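Local coordinates for Old Yellow Enzyme (Pichia, PDB 6AGZ), which probably uses bound flavin mononucleotide to reduce the activated carbon-carbon double bond of enones, as an old yellow enzyme with a TIM-barrel fold, at residues V44-L50 / P401-A405. Residues are numbered along the deposited sequence; the frame is centred on the assembly and turned at random.
Sequences VATDSML and PQPLA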
ATOM      1  N   VAL A  44      39.669   5.797  -4.209  1.00 17.27           N
ATOM      2  CA  VAL A  44      39.789   7.178  -4.662  1.00 17.85           C
ATOM      3  C   VAL A  44      39.313   7.260  -6.106  1.00 18.84           C
ATOM      4  O   VAL A  44      39.645   6.399  -6.931  1.00 19.96           O
ATOM      5  CB  VAL A  44      41.237   7.690  -4.529  1.00 17.59           C
ATOM      6  CG1 VAL A  44      41.335   9.148  -4.953  1.00 17.48           C
ATOM      7  CG2 VAL A  44      41.736   7.510  -3.102  1.00 16.81           C
ATOM      8  N   ALA A  45      38.532   8.295  -6.411  1.00 18.58           N
ATOM      9  CA  ALA A  45      38.036   8.488  -7.766  1.00 19.42           C
ATOM     10  C   ALA A  45      39.189   8.778  -8.721  1.00 20.51           C
ATOM     11  O   ALA A  45      40.197   9.386  -8.348  1.00 23.03           O
ATOM     12  CB  ALA A  45      37.017   9.626  -7.807  1.00 18.80           C
ATOM     13  N   THR A  46      39.030   8.344  -9.966  1.00 18.99           N
ATOM     14  CA  THR A  46      40.105   8.375 -10.944  1.00 18.95           C
ATOM     15  C   THR A  46      39.789   9.330 -12.089  1.00 17.50           C
ATOM     16  O   THR A  46      38.648   9.763 -12.279  1.00 16.77           O
ATOM     17  CB  THR A  46      40.373   6.974 -11.505  1.00 18.85           C
ATOM     18  OG1 THR A  46      39.166   6.438 -12.060  1.00 19.97           O
ATOM     19  CG2 THR A  46      40.874   6.049 -10.405  1.00 17.44           C
ATOM     20  N   ASP A  47      40.837   9.655 -12.853  1.00 15.89           N
ATOM     21  CA  ASP A  47      40.670  10.476 -14.049  1.00 15.72           C
ATOM     22  C   ASP A  47      39.715   9.818 -15.037  1.00 16.27           C
ATOM     23  O   ASP A  47      38.959  10.506 -15.738  1.00 17.95           O
ATOM     24  CB  ASP A  47      42.033  10.724 -14.698  1.00 16.55           C
ATOM     25  CG  ASP A  47      42.814   9.439 -14.925  1.00 18.32           C
ATOM     26  OD1 ASP A  47      42.393   8.383 -14.408  1.00 19.27           O
ATOM     27  OD2 ASP A  47      43.854   9.485 -15.614  1.00 19.75           O
ATOM     28  N   SER A  48      39.738   8.486 -15.105  1.00 14.52           N
ATOM     29  CA  SER A  48      38.795   7.760 -15.949  1.00 14.76           C
ATOM     30  C   SER A  48      37.358   8.059 -15.541  1.00 14.14           C
ATOM     31  O   SER A  48      36.492   8.283 -16.392  1.00 13.31           O
ATOM     32  CB  SER A  48      39.073   6.260 -15.872  1.00 15.91           C
ATOM     33  OG  SER A  48      40.398   5.961 -16.274  1.00 16.69           O
ATOM     34  N   MET A  49      37.086   8.056 -14.233  1.00 14.90           N
ATOM     35  CA  MET A  49      35.752   8.402 -13.757  1.00 15.64           C
ATOM     36  C   MET A  49      35.413   9.852 -14.075  1.00 16.43           C
ATOM     37  O   MET A  49      34.260  10.176 -14.382  1.00 16.11           O
ATOM     38  CB  MET A  49      35.651   8.145 -12.254  1.00 16.31           C
ATOM     39  CG  MET A  49      35.772   6.680 -11.869  1.00 16.96           C
ATOM     40  SD  MET A  49      35.942   6.448 -10.092  1.00 16.85           S
ATOM     41  CE  MET A  49      34.496   7.322  -9.502  1.00 15.98           C
ATOM     42  N   LEU A  50      36.409  10.740 -14.011  1.00 17.52           N
ATOM     43  CA  LEU A  50      36.168  12.147 -14.306  1.00 18.39           C
ATOM     44  C   LEU A  50      35.733  12.337 -15.754  1.00 18.81           C
ATOM     45  O   LEU A  50      34.753  13.039 -16.031  1.00 17.80           O
ATOM     46  CB  LEU A  50      37.421  12.969 -14.000  1.00 19.29           C
ATOM     47  CG  LEU A  50      37.305  14.487 -14.147  1.00 21.58           C
ATOM     48  CD1 LEU A  50      35.940  14.972 -13.706  1.00 22.33           C
ATOM     49  CD2 LEU A  50      38.393  15.187 -13.352  1.00 22.84           C
ATOM     50  N   PRO A 401      44.010   3.780 -15.081  1.00 24.60           N
ATOM     51  CA  PRO A 401      43.405   4.933 -14.405  1.00 22.84           C
ATOM     52  C   PRO A 401      44.290   5.453 -13.282  1.00 22.18           C
ATOM     53  O   PRO A 401      44.994   4.696 -12.611  1.00 21.52           O
ATOM     54  CB  PRO A 401      42.084   4.376 -13.864  1.00 22.50           C
ATOM     55  CG  PRO A 401      41.776   3.213 -14.751  1.00 23.42           C
ATOM     56  CD  PRO A 401      43.110   2.614 -15.098  1.00 24.03           C
ATOM     57  N   GLN A 402      44.246   6.770 -13.086  1.00 21.87           N
ATOM     58  CA  GLN A 402      45.041   7.446 -12.078  1.00 22.61           C
ATOM     59  C   GLN A 402      44.138   8.202 -11.111  1.00 23.03           C
ATOM     60  O   GLN A 402      43.149   8.806 -11.536  1.00 22.36           O
ATOM     61  CB  GLN A 402      46.026   8.430 -12.724  1.00 23.53           C
ATOM     62  CG  GLN A 402      46.976   7.794 -13.725  1.00 25.97           C
ATOM     63  CD  GLN A 402      48.036   6.941 -13.058  1.00 27.92           C
ATOM     64  OE1 GLN A 402      48.459   7.222 -11.937  1.00 29.41           O
ATOM     65  NE2 GLN A 402      48.471   5.892 -13.746  1.00 28.24           N
ATOM     66  N   PRO A 403      44.452   8.196  -9.818  1.00 23.27           N
ATOM     67  CA  PRO A 403      43.617   8.923  -8.858  1.00 23.34           C
ATOM     68  C   PRO A 403      43.682  10.425  -9.087  1.00 23.00           C
ATOM     69  O   PRO A 403      44.695  10.969  -9.532  1.00 23.10           O
ATOM     70  CB  PRO A 403      44.219   8.542  -7.501  1.00 23.16           C
ATOM     71  CG  PRO A 403      45.633   8.168  -7.810  1.00 23.55           C
ATOM     72  CD  PRO A 403      45.592   7.526  -9.167  1.00 23.65           C
ATOM     73  N   LEU A 404      42.570  11.093  -8.780  1.00 21.57           N
ATOM     74  CA  LEU A 404      42.478  12.536  -8.944  1.00 22.03           C
ATOM     75  C   LEU A 404      43.082  13.306  -7.778  1.00 22.87           C
ATOM     76  O   LEU A 404      43.268  14.521  -7.892  1.00 22.01           O
ATOM     77  CB  LEU A 404      41.016  12.946  -9.131  1.00 21.88           C
ATOM     78  CG  LEU A 404      40.374  12.463 -10.432  1.00 21.07           C
ATOM     79  CD1 LEU A 404      38.860  12.595 -10.378  1.00 20.79           C
ATOM     80  CD2 LEU A 404      40.942  13.238 -11.609  1.00 21.37           C
ATOM     81  N   ALA A 405      43.393  12.634  -6.674  1.00 24.52           N
ATOM     82  CA  ALA A 405      43.985  13.287  -5.513  1.00 24.90           C
ATOM     83  C   ALA A 405      44.693  12.269  -4.625  1.00 25.91           C
ATOM     84  O   ALA A 405      45.289  12.625  -3.609  1.00 27.40           O
ATOM     85  CB  ALA A 405      42.921  14.032  -4.721  1.00 24.10           C
TER
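Leu404, Pro401 and Asp47 carry the pairing of the C-terminal tail with the start of helix 47-57, a worked example of an irregular chain end held by backbone bonds, a carboxylate and a leucine side chain together. The side chain of Leu404 lies against the first turn: CD1 touches Thr46 O at 3.4 Å, while CD2 meets Leu50 CD2 at 3.7 Å, the two leucines crossing at about a right angle. The backbone of the same residue bonds too: Leu404 N donates to Ala45 O (3.0 Å) in the carbonyl plane. Asp47 N bonds Gln402 O at 2.8 Å, and these two bonds flank the single beta bridge between Thr46 and Pro403. With CG between its own N and carbonyl carbon (chi1 52°), the Asp47 carboxylate reaches back to the tail, where OD1 accepts Gln402 N (2.8 Å) from above the carboxylate plane and also takes a weak bond from Ser48 N. Were Asp47 an alanine, Gln402 N would probably lose its acceptor, and Ser48 N a weak one, leaving the tail less firmly fixed. Pro401 sets its CB 3.3 Å from Ser48 OG, which bonds to Asn376. Thr46, the N-cap, forms a capping box with Met49 through two weak bonds, OG1 accepting Met49 N and Met49 SD accepting Thr46 N, while OG1 also bonds the carbonyl of Arg38. Helix 87-102 packs alongside, Ile96 against Ala45, while its Arg88 and Lys95 bond the carbonyls of Ala405 and Leu404, joining the tail to the helices outside the barrel.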